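Local atomic coordinates of putative 2,3,4,5-tetrahydropyridine-2-carboxylate N- succinyltransferase (Campylobacter jejuni, PDB entry 2RIJ), a protein that probably catalyses the transfer of a succinyl group from succinyl-CoA to tetrahydrodipicolinate, a step of lysine biosynthesis through diaminopimelate. Residues A27-L33 with E123-L129; I178-L183 with Y196-V202; V267-V273 with V293-L299. All coordinates share one frame; numbering follows the deposited sequence.

Contact 1 (A27-L33 with E123-L129)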
loop_
_atom_site.group_PDB
_atom_site.type_symbol
_atom_site.label_atom_id
_atom_site.label_comp_id
_atom_site.label_asym_id
_atom_site.label_seq_id
_atom_site.Cartn_x
_atom_site.Cartn_y
_atom_site.Cartn_z
ATOM N N ALA A 27 -57.693 12.588 -2.061
ATOM C CA ALA A 27 -57.498 11.764 -3.260
ATOM C C ALA A 27 -58.700 10.882 -3.424
ATOM O O ALA A 27 -59.275 10.408 -2.428
ATOM C CB ALA A 27 -56.268 10.891 -3.136
ATOM N N PHE A 28 -59.083 10.648 -4.663
ATOM C CA PHE A 28 -60.156 9.717 -4.965
ATOM C C PHE A 28 -60.152 9.193 -6.400
ATOM O O PHE A 28 -59.631 9.811 -7.342
ATOM C CB PHE A 28 -61.538 10.325 -4.623
ATOM C CG PHE A 28 -62.005 11.381 -5.587
ATOM C CD1 PHE A 28 -61.618 12.710 -5.433
ATOM C CD2 PHE A 28 -62.859 11.055 -6.652
ATOM C CE1 PHE A 28 -62.048 13.685 -6.331
ATOM C CE2 PHE A 28 -63.278 12.019 -7.558
ATOM C CZ PHE A 28 -62.899 13.340 -7.379
ATOM N N GLY A 29 -60.793 8.052 -6.554
ATOM C CA GLY A 29 -61.129 7.517 -7.841
ATOM C C GLY A 29 -61.996 6.286 -7.723
ATOM O O GLY A 29 -62.368 5.877 -6.621
ATOM N N ILE A 30 -62.324 5.722 -8.878
ATOM C CA ILE A 30 -63.084 4.497 -8.988
ATOM C C ILE A 30 -62.199 3.391 -9.588
ATOM O O ILE A 30 -61.642 3.538 -10.690
ATOM C CB ILE A 30 -64.375 4.697 -9.841
ATOM C CG1 ILE A 30 -65.309 5.706 -9.201
ATOM C CG2 ILE A 30 -65.121 3.363 -10.057
ATOM C CD1 ILE A 30 -66.498 6.130 -10.153
ATOM N N ALA A 31 -62.118 2.285 -8.875
ATOM C CA ALA A 31 -61.356 1.131 -9.276
ATOM C C ALA A 31 -62.212 -0.026 -9.777
ATOM O O ALA A 31 -63.272 -0.292 -9.237
ATOM C CB ALA A 31 -60.526 0.644 -8.099
ATOM N N ARG A 32 -61.740 -0.725 -10.811
ATOM C CA ARG A 32 -62.248 -2.034 -11.161
ATOM C C ARG A 32 -61.429 -3.023 -10.362
ATOM O O ARG A 32 -60.180 -2.990 -10.388
ATOM C CB ARG A 32 -62.100 -2.313 -12.659
ATOM C CG ARG A 32 -62.655 -3.640 -13.084
ATOM C CD ARG A 32 -62.325 -4.017 -14.562
ATOM N NE ARG A 32 -60.881 -3.971 -14.814
ATOM C CZ ARG A 32 -60.004 -4.873 -14.376
ATOM N NH1 ARG A 32 -60.366 -5.908 -13.658
ATOM N NH2 ARG A 32 -58.711 -4.706 -14.647
ATOM N N LEU A 33 -62.098 -3.922 -9.642
ATOM C CA LEU A 33 -61.419 -4.869 -8.772
ATOM C C LEU A 33 -61.305 -6.278 -9.365
ATOM O O LEU A 33 -62.227 -6.762 -10.023
ATOM C CB LEU A 33 -62.131 -4.987 -7.430
ATOM C CG LEU A 33 -62.449 -3.700 -6.660
ATOM C CD1 LEU A 33 -63.175 -4.121 -5.342
ATOM C CD2 LEU A 33 -61.257 -2.824 -6.419
ATOM N N GLU A 123 -67.938 -5.146 -9.015
ATOM C CA GLU A 123 -66.813 -5.024 -9.949
ATOM C C GLU A 123 -66.082 -3.692 -9.715
ATOM O O GLU A 123 -64.873 -3.585 -9.920
ATOM C CB GLU A 123 -67.410 -5.052 -11.366
ATOM C CG GLU A 123 -66.451 -4.899 -12.553
ATOM C CD GLU A 123 -65.827 -6.205 -12.995
ATOM O OE1 GLU A 123 -66.075 -7.224 -12.329
ATOM O OE2 GLU A 123 -65.106 -6.203 -14.009
ATOM N N PHE A 124 -66.840 -2.659 -9.333
ATOM C CA PHE A 124 -66.338 -1.314 -9.208
ATOM C C PHE A 124 -66.528 -0.777 -7.799
ATOM O O PHE A 124 -67.537 -1.052 -7.125
ATOM C CB PHE A 124 -67.028 -0.396 -10.213
ATOM C CG PHE A 124 -66.934 -0.855 -11.624
ATOM C CD1 PHE A 124 -65.818 -0.589 -12.378
ATOM C CD2 PHE A 124 -68.007 -1.502 -12.231
ATOM C CE1 PHE A 124 -65.718 -1.017 -13.723
ATOM C CE2 PHE A 124 -67.930 -1.928 -13.567
ATOM C CZ PHE A 124 -66.799 -1.676 -14.317
ATOM N N SER A 125 -65.539 -0.017 -7.347
ATOM C CA SER A 125 -65.535 0.531 -5.986
ATOM C C SER A 125 -64.998 1.952 -5.986
ATOM O O SER A 125 -63.992 2.262 -6.633
ATOM C CB SER A 125 -64.681 -0.310 -5.033
ATOM O OG SER A 125 -65.288 -1.549 -4.700
ATOM N N PHE A 126 -65.690 2.816 -5.259
ATOM C CA PHE A 126 -65.201 4.147 -4.975
ATOM C C PHE A 126 -64.183 4.081 -3.844
ATOM O O PHE A 126 -64.369 3.381 -2.834
ATOM C CB PHE A 126 -66.347 5.037 -4.571
ATOM C CG PHE A 126 -65.953 6.450 -4.304
ATOM C CD1 PHE A 126 -65.674 7.314 -5.349
ATOM C CD2 PHE A 126 -65.860 6.920 -3.001
ATOM C CE1 PHE A 126 -65.346 8.630 -5.091
ATOM C CE2 PHE A 126 -65.512 8.224 -2.739
ATOM C CZ PHE A 126 -65.282 9.088 -3.774
ATOM N N VAL A 127 -63.075 4.775 -4.041
ATOM C CA VAL A 127 -61.942 4.729 -3.119
ATOM C C VAL A 127 -61.534 6.164 -2.893
ATOM O O VAL A 127 -61.295 6.879 -3.837
ATOM C CB VAL A 127 -60.761 3.915 -3.714
ATOM C CG1 VAL A 127 -59.625 3.783 -2.723
ATOM C CG2 VAL A 127 -61.253 2.534 -4.189
ATOM N N CYS A 128 -61.496 6.593 -1.639
ATOM C CA CYS A 128 -60.994 7.917 -1.336
ATOM C C CYS A 128 -60.173 7.979 -0.058
ATOM O O CYS A 128 -60.364 7.184 0.870
ATOM C CB CYS A 128 -62.112 8.965 -1.362
ATOM S SG CYS A 128 -63.097 9.105 0.100
ATOM N N LEU A 129 -59.242 8.931 -0.046
ATOM C CA LEU A 129 -58.424 9.233 1.107
ATOM C C LEU A 129 -58.858 10.577 1.678
ATOM O O LEU A 129 -58.913 11.577 0.950
ATOM C CB LEU A 129 -56.937 9.280 0.744
ATOM C CG LEU A 129 -56.346 8.074 0.037
ATOM C CD1 LEU A 129 -54.836 8.301 -0.238
ATOM C CD2 LEU A 129 -56.574 6.843 0.864
HETATM O O HOH W 1 -62.762 -7.159 -12.792
#
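E123 meets both R32 and L33 at one end of this strand pair. E123 O takes the amide of L33, with L33 N to E123 O at 2.8 Å. The E123 side chain bends at CG (chi2 86°) and runs alongside R32, so that E123 OE2 comes 3.6 Å from R32 CD. No salt bridge forms here. Instead one water accepts from R32 NH1 and donates to both E123 OE2 and L33 O. R32 NH1 also pairs with D34, and R32 NE donates to K191 O of a second subunit.

S125 and A31 exchange two backbone bonds. In one of its two modelled positions the S125 hydroxyl also approaches L33 CD1. This is a regular ladder in the antiparallel sheet of the N-terminal part, where 27-35 also pairs with 43-48, and 124-129 with 80-84. At its far end L129 N bonds to A27 O at 2.8 Å, while the return bond is weak. A27 CB rests on L129 CD1 at 4.1 Å.

F28, I30, F124 and F126 line the other face. F126 CE1 meets F28 CD2 at 3.8 Å, and helices 57-69 and 107-117 cover this aromatic and aliphatic layer.

Contact 2 (I178-L183 with Y196-V202); sequences IELEYL and YPKIDFV
L183 does most of the touching and uses both of its methyl groups. Its CD2 slides past the proline ring, with L183 CD2 to P197 CG at 3.6 Å. Its CD1 reaches tip to tip toward I199, with L183 CD1 to I199 CD1 at 4.1 Å. Y196 crosses L183 at about a right angle, and Y196 OH lies 4.0 Å from L183 CD1.

I178 adds its end methyl to the same cluster. I178 CD1 lies 4.1 Å from P197 CG and is also close to I199 CD1. I199 bends back at its second torsion (chi2 -55°), and its CD1 meets both I178 and L183. One turn of helix away, L180 and V202 meet tip to tip, with L180 CD1 to V202 CG1 at 3.9 Å.

The next shell sets the backbones. E179 is the N-cap residue of helix 180-192, and its carboxylate takes the amides of L38 and N39. I178 ends a strand that pairs with A171. A classic beta bulge at D200 and F201 sits opposite W172, and the F201 ring stacks on W172. K198 NZ forms a salt bridge to D200 OD1 at 2.6 Å and another to D174. These strands belong to a small antiparallel sheet in the middle part of the chain. A third subunit packs on Y196, K198, F201 and V202.

No hydrogen bond crosses between the two segments. The helix start is therefore held against the returning chain by apolar packing, with the charged groups of K198 and D200 paired outside that cluster.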
loop_
_atom_site.group_PDB
_atom_site.type_symbol
_atom_site.label_atom_id
_atom_site.label_comp_id
_atom_site.label_asym_id
_atom_site.label_seq_id
_atom_site.Cartn_x
_atom_site.Cartn_y
_atom_site.Cartn_z
ATOM N N ILE A 178 -54.076 -14.616 -9.851
ATOM C CA ILE A 178 -54.703 -15.898 -9.565
ATOM C C ILE A 178 -54.232 -16.361 -8.195
ATOM O O ILE A 178 -53.038 -16.412 -7.930
ATOM C CB ILE A 178 -54.293 -16.954 -10.604
ATOM C CG1 ILE A 178 -54.556 -16.426 -12.019
ATOM C CG2 ILE A 178 -54.982 -18.341 -10.293
ATOM C CD1 ILE A 178 -54.065 -17.340 -13.129
ATOM N N GLU A 179 -55.169 -16.692 -7.323
ATOM C CA GLU A 179 -54.843 -17.251 -6.012
ATOM C C GLU A 179 -54.051 -18.526 -6.164
ATOM O O GLU A 179 -54.398 -19.370 -6.973
ATOM C CB GLU A 179 -56.114 -17.558 -5.218
ATOM C CG GLU A 179 -56.995 -16.374 -4.945
ATOM C CD GLU A 179 -58.085 -16.705 -3.924
ATOM O OE1 GLU A 179 -57.769 -16.734 -2.713
ATOM O OE2 GLU A 179 -59.243 -16.948 -4.344
ATOM N N LEU A 180 -52.962 -18.654 -5.410
ATOM C CA LEU A 180 -52.124 -19.842 -5.455
ATOM C C LEU A 180 -52.961 -21.091 -5.097
ATOM O O LEU A 180 -52.784 -22.149 -5.688
ATOM C CB LEU A 180 -50.887 -19.692 -4.528
ATOM C CG LEU A 180 -49.885 -18.598 -5.001
ATOM C CD1 LEU A 180 -48.865 -18.271 -3.920
ATOM C CD2 LEU A 180 -49.204 -19.006 -6.294
ATOM N N GLU A 181 -53.886 -20.965 -4.151
ATOM C CA GLU A 181 -54.674 -22.111 -3.718
ATOM C C GLU A 181 -55.601 -22.584 -4.837
ATOM O O GLU A 181 -55.925 -23.767 -4.940
ATOM C CB GLU A 181 -55.442 -21.784 -2.439
ATOM C CG GLU A 181 -56.066 -22.999 -1.742
ATOM C CD GLU A 181 -55.100 -24.211 -1.579
ATOM O OE1 GLU A 181 -53.954 -24.079 -1.071
ATOM O OE2 GLU A 181 -55.517 -25.324 -1.963
ATOM N N TYR A 182 -55.993 -21.665 -5.704
ATOM C CA TYR A 182 -56.776 -22.026 -6.876
ATOM C C TYR A 182 -55.948 -22.904 -7.859
ATOM O O TYR A 182 -56.451 -23.875 -8.437
ATOM C CB TYR A 182 -57.318 -20.765 -7.573
ATOM C CG TYR A 182 -58.025 -21.098 -8.849
ATOM C CD1 TYR A 182 -59.368 -21.458 -8.843
ATOM C CD2 TYR A 182 -57.332 -21.135 -10.052
ATOM C CE1 TYR A 182 -60.022 -21.772 -10.003
ATOM C CE2 TYR A 182 -57.966 -21.469 -11.211
ATOM C CZ TYR A 182 -59.317 -21.771 -11.181
ATOM O OH TYR A 182 -59.934 -22.112 -12.341
ATOM N N LEU A 183 -54.684 -22.547 -8.051
ATOM C CA LEU A 183 -53.801 -23.316 -8.889
ATOM C C LEU A 183 -53.561 -24.690 -8.288
ATOM O O LEU A 183 -53.522 -25.695 -9.000
ATOM C CB LEU A 183 -52.471 -22.566 -9.109
ATOM C CG LEU A 183 -52.466 -21.314 -9.964
ATOM C CD1 LEU A 183 -51.060 -20.676 -9.914
ATOM C CD2 LEU A 183 -52.877 -21.557 -11.432
ATOM N N TYR A 196 -52.978 -25.291 -18.274
ATOM C CA TYR A 196 -52.299 -24.673 -17.112
ATOM C C TYR A 196 -51.941 -23.230 -17.487
ATOM O O TYR A 196 -51.278 -23.008 -18.507
ATOM C CB TYR A 196 -51.050 -25.484 -16.691
ATOM C CG TYR A 196 -50.485 -25.021 -15.349
ATOM C CD1 TYR A 196 -51.198 -25.235 -14.180
ATOM C CD2 TYR A 196 -49.273 -24.353 -15.262
ATOM C CE1 TYR A 196 -50.755 -24.792 -12.959
ATOM C CE2 TYR A 196 -48.781 -23.906 -14.013
ATOM C CZ TYR A 196 -49.549 -24.132 -12.861
ATOM O OH TYR A 196 -49.138 -23.685 -11.633
ATOM N N PRO A 197 -52.363 -22.240 -16.679
ATOM C CA PRO A 197 -52.097 -20.872 -17.119
ATOM C C PRO A 197 -50.626 -20.516 -17.058
ATOM O O PRO A 197 -49.889 -21.082 -16.235
ATOM C CB PRO A 197 -52.884 -20.027 -16.128
ATOM C CG PRO A 197 -52.929 -20.800 -14.945
ATOM C CD PRO A 197 -53.089 -22.242 -15.403
ATOM N N LYS A 198 -50.188 -19.619 -17.949
ATOM C CA LYS A 198 -48.816 -19.180 -17.968
ATOM C C LYS A 198 -48.610 -18.171 -16.843
ATOM O O LYS A 198 -49.180 -17.056 -16.869
ATOM C CB LYS A 198 -48.429 -18.523 -19.285
ATOM C CG LYS A 198 -47.011 -17.897 -19.204
ATOM C CD LYS A 198 -46.538 -17.401 -20.504
ATOM C CE LYS A 198 -47.345 -16.158 -20.936
ATOM N NZ LYS A 198 -46.964 -14.903 -20.260
ATOM N N ILE A 199 -47.751 -18.543 -15.902
ATOM C CA ILE A 199 -47.497 -17.724 -14.716
ATOM C C ILE A 199 -46.216 -16.925 -14.936
ATOM O O ILE A 199 -45.120 -17.469 -15.021
ATOM C CB ILE A 199 -47.460 -18.590 -13.428
ATOM C CG1 ILE A 199 -48.775 -19.400 -13.280
ATOM C CG2 ILE A 199 -47.115 -17.733 -12.189
ATOM C CD1 ILE A 199 -50.067 -18.568 -13.307
ATOM N N ASP A 200 -46.365 -15.614 -15.030
ATOM C CA ASP A 200 -45.218 -14.749 -15.246
ATOM C C ASP A 200 -44.418 -14.438 -13.979
ATOM O O ASP A 200 -43.202 -14.215 -14.051
ATOM C CB ASP A 200 -45.673 -13.470 -15.918
ATOM C CG ASP A 200 -46.264 -13.742 -17.283
ATOM O OD1 ASP A 200 -45.691 -14.562 -18.050
ATOM O OD2 ASP A 200 -47.333 -13.183 -17.538
ATOM N N PHE A 201 -45.104 -14.349 -12.839
ATOM C CA PHE A 201 -44.493 -14.045 -11.556
ATOM C C PHE A 201 -45.458 -14.338 -10.399
ATOM O O PHE A 201 -46.659 -14.526 -10.598
ATOM C CB PHE A 201 -43.902 -12.624 -11.486
ATOM C CG PHE A 201 -44.906 -11.467 -11.539
ATOM C CD1 PHE A 201 -45.471 -11.072 -12.728
ATOM C CD2 PHE A 201 -45.228 -10.768 -10.410
ATOM C CE1 PHE A 201 -46.372 -10.020 -12.791
ATOM C CE2 PHE A 201 -46.086 -9.696 -10.465
ATOM C CZ PHE A 201 -46.673 -9.320 -11.657
ATOM N N VAL A 202 -44.896 -14.442 -9.218
ATOM C CA VAL A 202 -45.653 -14.664 -7.954
ATOM C C VAL A 202 -45.174 -13.606 -6.965
ATOM O O VAL A 202 -43.974 -13.554 -6.611
ATOM C CB VAL A 202 -45.493 -16.098 -7.389
ATOM C CG1 VAL A 202 -46.217 -16.251 -5.941
ATOM C CG2 VAL A 202 -45.916 -17.156 -8.434
#

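Contact 3 (V267-V273 with V293-L299); sequences VGEGSDV and VGKACLL
S271 OG is the polar centre of the contact between two successive coils. It accepts the amide of C297, with C297 N to S271 OG at 2.9 Å. G294 O lies 2.8 Å from S271 OG, and G268 O of the same turn is also near. The hydroxyl stands beside its own backbone N (chi1 -69°), which turns it in toward residues 294-297.

The backbone does the rest. A296 N gives to E269 O at 2.8 Å. D272 N gives to C297 O at 2.8 Å, and L299 N to D272 O at 2.9 Å. The amide of G268 makes weak bonds to V293 O and G294 O. Water 2 donates to L299 O and D272 OD1. K295 N finds D311 OD1 of the next coil.

V267 pairs with V293, and V273 with L299, in parallel; V267, V273 and L299 touch I279. Residues 268-271 form a type II turn. Such stacked parallel coils are the left-handed beta-helix of hexapeptide acyltransferases. D272 lies about 5 Å, side chain to side chain, from E258, the predicted acyl-anhydride residue. The serine and backbone bonds thus tie the coils together beside the probable active site.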
loop_
_atom_site.group_PDB
_atom_site.type_symbol
_atom_site.label_atom_id
_atom_site.label_comp_id
_atom_site.label_asym_id
_atom_site.label_seq_id
_atom_site.Cartn_x
_atom_site.Cartn_y
_atom_site.Cartn_z
ATOM N N VAL A 267 -33.265 9.500 -7.649
ATOM C CA VAL A 267 -32.171 9.872 -8.547
ATOM C C VAL A 267 -32.566 11.156 -9.298
ATOM O O VAL A 267 -33.609 11.220 -9.918
ATOM C CB VAL A 267 -31.835 8.715 -9.504
ATOM C CG1 VAL A 267 -30.715 9.073 -10.476
ATOM C CG2 VAL A 267 -31.495 7.429 -8.694
ATOM N N GLY A 268 -31.690 12.152 -9.256
ATOM C CA GLY A 268 -31.977 13.486 -9.779
ATOM C C GLY A 268 -31.708 13.586 -11.265
ATOM O O GLY A 268 -31.017 12.761 -11.861
ATOM N N GLU A 269 -32.262 14.639 -11.853
ATOM C CA GLU A 269 -32.185 14.898 -13.296
ATOM C C GLU A 269 -30.804 14.834 -13.898
ATOM O O GLU A 269 -29.830 15.435 -13.372
ATOM C CB GLU A 269 -32.739 16.315 -13.535
ATOM C CG GLU A 269 -32.771 16.727 -14.972
ATOM C CD GLU A 269 -33.531 18.071 -15.082
ATOM O OE1 GLU A 269 -32.966 19.104 -14.639
ATOM O OE2 GLU A 269 -34.715 18.052 -15.509
ATOM N N GLY A 270 -30.701 14.157 -15.048
ATOM C CA GLY A 270 -29.487 14.087 -15.798
ATOM C C GLY A 270 -28.496 13.057 -15.287
ATOM O O GLY A 270 -27.395 12.985 -15.782
ATOM N N SER A 271 -28.877 12.260 -14.290
ATOM C CA SER A 271 -27.965 11.276 -13.750
ATOM C C SER A 271 -27.933 10.056 -14.643
ATOM O O SER A 271 -28.852 9.802 -15.435
ATOM C CB SER A 271 -28.321 10.913 -12.316
ATOM O OG SER A 271 -28.068 11.992 -11.451
ATOM N N ASP A 272 -26.870 9.274 -14.519
ATOM C CA ASP A 272 -26.687 8.071 -15.330
ATOM C C ASP A 272 -26.302 6.928 -14.376
ATOM O O ASP A 272 -25.266 7.000 -13.716
ATOM C CB ASP A 272 -25.597 8.341 -16.326
ATOM C CG ASP A 272 -25.462 7.274 -17.366
ATOM O OD1 ASP A 272 -25.229 6.093 -17.006
ATOM O OD2 ASP A 272 -25.543 7.627 -18.567
ATOM N N VAL A 273 -27.202 5.968 -14.243
ATOM C CA VAL A 273 -27.033 4.804 -13.369
ATOM C C VAL A 273 -26.498 3.708 -14.295
ATOM O O VAL A 273 -27.208 3.225 -15.188
ATOM C CB VAL A 273 -28.318 4.379 -12.695
ATOM C CG1 VAL A 273 -28.073 3.171 -11.700
ATOM C CG2 VAL A 273 -29.018 5.567 -12.010
ATOM N N VAL A 293 -29.710 10.607 -4.750
ATOM C CA VAL A 293 -28.587 10.970 -5.587
ATOM C C VAL A 293 -29.024 12.233 -6.325
ATOM O O VAL A 293 -30.149 12.313 -6.827
ATOM C CB VAL A 293 -28.268 9.783 -6.509
ATOM C CG1 VAL A 293 -27.421 10.156 -7.680
ATOM C CG2 VAL A 293 -27.673 8.609 -5.661
ATOM N N GLY A 294 -28.165 13.233 -6.377
ATOM C CA GLY A 294 -28.559 14.529 -6.936
ATOM C C GLY A 294 -28.518 14.558 -8.451
ATOM O O GLY A 294 -28.509 13.540 -9.113
ATOM N N LYS A 295 -28.503 15.771 -8.994
ATOM C CA LYS A 295 -28.508 15.993 -10.419
ATOM C C LYS A 295 -27.180 15.713 -11.097
ATOM O O LYS A 295 -26.122 15.978 -10.548
ATOM C CB LYS A 295 -28.863 17.459 -10.706
ATOM C CG LYS A 295 -30.249 17.829 -10.303
ATOM C CD LYS A 295 -30.584 19.232 -10.784
ATOM C CE LYS A 295 -31.864 19.707 -10.147
ATOM N NZ LYS A 295 -32.370 20.954 -10.832
ATOM N N ALA A 296 -27.248 15.171 -12.306
ATOM C CA ALA A 296 -26.072 14.965 -13.120
ATOM C C ALA A 296 -24.997 14.118 -12.400
ATOM O O ALA A 296 -23.815 14.383 -12.514
ATOM C CB ALA A 296 -25.487 16.350 -13.565
ATOM N N CYS A 297 -25.407 13.117 -11.638
ATOM C CA CYS A 297 -24.454 12.193 -11.062
ATOM C C CYS A 297 -24.198 11.057 -12.054
ATOM O O CYS A 297 -25.089 10.701 -12.825
ATOM C CB CYS A 297 -24.963 11.615 -9.758
ATOM S SG CYS A 297 -24.976 12.838 -8.432
ATOM N N LEU A 298 -22.982 10.525 -12.024
ATOM C CA LEU A 298 -22.555 9.446 -12.901
ATOM C C LEU A 298 -22.147 8.264 -12.032
ATOM O O LEU A 298 -21.130 8.324 -11.371
ATOM C CB LEU A 298 -21.358 9.949 -13.711
ATOM C CG LEU A 298 -20.768 9.145 -14.849
ATOM C CD1 LEU A 298 -21.848 8.714 -15.824
ATOM C CD2 LEU A 298 -19.700 10.052 -15.533
ATOM N N LEU A 299 -22.942 7.202 -12.034
ATOM C CA LEU A 299 -22.658 5.998 -11.240
ATOM C C LEU A 299 -22.155 4.905 -12.198
ATOM O O LEU A 299 -22.868 4.456 -13.079
ATOM C CB LEU A 299 -23.905 5.571 -10.500
ATOM C CG LEU A 299 -24.549 6.645 -9.612
ATOM C CD1 LEU A 299 -25.801 6.141 -8.958
ATOM C CD2 LEU A 299 -23.583 7.268 -8.554
HETATM O O HOH W 2 -22.567 5.347 -15.580
#

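Overall arrangement
The contacts follow one another along the chain, each closing before the next opens. Contact 1 belongs to the N-terminal antiparallel sheet, contact 2 to the three-stranded sheet and helix 180-192 of the middle part, and contact 3 to the coils of the beta-helix. None touches another. The centres of contacts 1 and 2 are about 25 Å apart, those of contacts 1 and 3 about 36 Å, and those of contacts 2 and 3 about 38 Å. Contacts 1 and 3 lie on opposite sides of the chain's centre. Contacts 1 and 2 each meet another subunit, whereas no other chain touches contact 3. Only contact 3 is near the predicted catalytic and succinyl-CoA residues.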